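Long-range contact in beta-lactamase-like protein (Koribacter versatilis, PDB 6B9V), which probably hydrolyses diphosphate bonds, cleaving reactive photoproducts of FAD, as a metal-dependent hydrolase of the PhnP family with the metallo-beta-lactamase fold: residues K49-D54 with I71-Y76. Residues are numbered along the deposited sequence; the frame is centred on the assembly and turned at random.
Sequences KLVLID and IDAIVY
Strands 49-53 and 73-75 pair in parallel as the two strands of a beta-alpha-beta unit, with helix 59-66 in the crossover, inside one of the two mixed sheets of the metallo-beta-lactamase fold. Two bonds in the middle of the ladder are nearly straight: A73 O takes the N-H of L52 at 173°, and V75 N reaches L52 O in much the same way. The last rung, D54 N to V75 O at 2.9 Å, is more bent. At the start of the pair the D72 carboxylate takes the place of a backbone carbonyl. Its OD2 accepts L50 N at 2.8 Å on the anti side, while the backbone N of D72 donates to L50 O, which also takes a weak, long bond from A73 N. The aliphatic part of K49 lies across the same carboxylate at about a right angle, CD 3.7 Å from D72 OD1, whereas K49 NZ makes a weak hydrogen bond to D47 O.

On one face V51, A73 and V75 meet under L148 of strand 146-148, from the other sheet; V51 CG1, anti to its own N (chi1 175°), touches V75 CG2 at 4.0 Å. On the opposite face L52 CD2 packs against both I71 CD1 and I74 CG1.

Past the last rung the chain ends lead toward the manganese site. D54 OD2 bonds T77 OG1 and ND1 of H83, a ligand of one manganese, so D54 is a second-shell residue that probably orients that imidazole. D54 OD1 also lies beside Y76, oblique to its ring and 3.3 Å from Y76 CA.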
loop_
_atom_site.group_PDB
_atom_site.type_symbol
_atom_site.label_atom_id
_atom_site.label_comp_id
_atom_site.label_asym_id
_atom_site.label_seq_id
_atom_site.Cartn_x
_atom_site.Cartn_y
_atom_site.Cartn_z
ATOM N N LYS A 49 -8.174 16.413 17.955
ATOM C CA LYS A 49 -8.342 14.990 17.672
ATOM C C LYS A 49 -8.353 14.744 16.162
ATOM O O LYS A 49 -8.691 15.641 15.375
ATOM C CB LYS A 49 -9.653 14.453 18.290
ATOM C CG LYS A 49 -9.810 14.660 19.782
ATOM C CD LYS A 49 -8.779 13.869 20.576
ATOM C CE LYS A 49 -9.002 14.038 22.075
ATOM N NZ LYS A 49 -9.006 15.470 22.453
ATOM N N LEU A 50 -8.003 13.517 15.780
ATOM C CA LEU A 50 -8.007 13.084 14.386
ATOM C C LEU A 50 -8.712 11.731 14.257
ATOM O O LEU A 50 -8.298 10.740 14.867
ATOM C CB LEU A 50 -6.572 13.003 13.848
ATOM C CG LEU A 50 -6.299 12.820 12.344
ATOM C CD1 LEU A 50 -4.839 13.162 12.040
ATOM C CD2 LEU A 50 -6.604 11.401 11.872
ATOM N N VAL A 51 -9.767 11.697 13.449
ATOM C CA VAL A 51 -10.533 10.478 13.219
ATOM C C VAL A 51 -10.392 10.076 11.762
ATOM O O VAL A 51 -10.631 10.874 10.868
ATOM C CB VAL A 51 -12.015 10.662 13.592
ATOM C CG1 VAL A 51 -12.826 9.424 13.222
ATOM C CG2 VAL A 51 -12.138 10.965 15.103
ATOM N N LEU A 52 -9.951 8.845 11.534
ATOM C CA LEU A 52 -9.675 8.359 10.192
ATOM C C LEU A 52 -10.802 7.453 9.723
ATOM O O LEU A 52 -11.243 6.579 10.467
ATOM C CB LEU A 52 -8.344 7.600 10.168
ATOM C CG LEU A 52 -7.940 6.910 8.873
ATOM C CD1 LEU A 52 -7.700 7.935 7.776
ATOM C CD2 LEU A 52 -6.689 6.063 9.113
ATOM N N ILE A 53 -11.262 7.650 8.491
ATOM C CA ILE A 53 -12.270 6.760 7.939
ATOM C C ILE A 53 -11.593 5.927 6.872
ATOM O O ILE A 53 -11.222 6.455 5.809
ATOM C CB ILE A 53 -13.493 7.519 7.348
ATOM C CG1 ILE A 53 -14.168 8.368 8.431
ATOM C CG2 ILE A 53 -14.503 6.527 6.766
ATOM C CD1 ILE A 53 -15.419 9.098 7.950
ATOM N N ASP A 54 -11.417 4.642 7.209
ATOM C CA ASP A 54 -10.812 3.587 6.366
ATOM C C ASP A 54 -9.281 3.684 6.296
ATOM O O ASP A 54 -8.705 4.761 6.382
ATOM C CB ASP A 54 -11.419 3.595 4.948
ATOM C CG ASP A 54 -12.855 3.060 4.924
ATOM O OD1 ASP A 54 -13.257 2.388 5.898
ATOM O OD2 ASP A 54 -13.582 3.300 3.937
ATOM N N ILE A 71 -3.213 9.131 15.520
ATOM C CA ILE A 71 -4.590 8.827 15.146
ATOM C C ILE A 71 -5.394 8.523 16.398
ATOM O O ILE A 71 -5.029 7.637 17.164
ATOM C CB ILE A 71 -4.682 7.625 14.195
ATOM C CG1 ILE A 71 -3.900 7.885 12.904
ATOM C CG2 ILE A 71 -6.156 7.306 13.898
ATOM C CD1 ILE A 71 -3.658 6.613 12.088
ATOM N N ASP A 72 -6.489 9.246 16.618
ATOM C CA ASP A 72 -7.255 9.025 17.838
ATOM C C ASP A 72 -8.302 7.929 17.712
ATOM O O ASP A 72 -8.648 7.280 18.697
ATOM C CB ASP A 72 -7.886 10.339 18.290
ATOM C CG ASP A 72 -6.827 11.376 18.645
ATOM O OD1 ASP A 72 -6.270 11.292 19.766
ATOM O OD2 ASP A 72 -6.513 12.232 17.786
ATOM N N ALA A 73 -8.815 7.731 16.510
ATOM C CA ALA A 73 -9.756 6.659 16.269
ATOM C C ALA A 73 -9.790 6.357 14.779
ATOM O O ALA A 73 -9.551 7.241 13.949
ATOM C CB ALA A 73 -11.159 7.038 16.790
ATOM N N ILE A 74 -10.058 5.097 14.446
ATOM C CA ILE A 74 -10.259 4.687 13.063
ATOM C C ILE A 74 -11.653 4.092 12.916
ATOM O O ILE A 74 -12.074 3.252 13.719
ATOM C CB ILE A 74 -9.197 3.659 12.612
ATOM C CG1 ILE A 74 -7.796 4.264 12.763
ATOM C CG2 ILE A 74 -9.479 3.184 11.167
ATOM C CD1 ILE A 74 -6.661 3.309 12.509
ATOM N N VAL A 75 -12.368 4.537 11.895
ATOM C CA VAL A 75 -13.731 4.080 11.645
ATOM C C VAL A 75 -13.804 3.441 10.255
ATOM O O VAL A 75 -13.324 4.036 9.291
ATOM C CB VAL A 75 -14.734 5.250 11.739
ATOM C CG1 VAL A 75 -16.153 4.762 11.459
ATOM C CG2 VAL A 75 -14.679 5.882 13.124
ATOM N N TYR A 76 -14.391 2.248 10.147
ATOM C CA TYR A 76 -14.481 1.561 8.858
ATOM C C TYR A 76 -15.865 1.605 8.207
ATOM O O TYR A 76 -16.881 1.388 8.877
ATOM C CB TYR A 76 -14.060 0.093 9.012
ATOM C CG TYR A 76 -12.560 -0.045 9.174
ATOM C CD1 TYR A 76 -11.981 -0.081 10.437
ATOM C CD2 TYR A 76 -11.729 -0.111 8.067
ATOM C CE1 TYR A 76 -10.598 -0.192 10.596
ATOM C CE2 TYR A 76 -10.354 -0.213 8.208
ATOM C CZ TYR A 76 -9.793 -0.270 9.482
ATOM O OH TYR A 76 -8.419 -0.372 9.638
#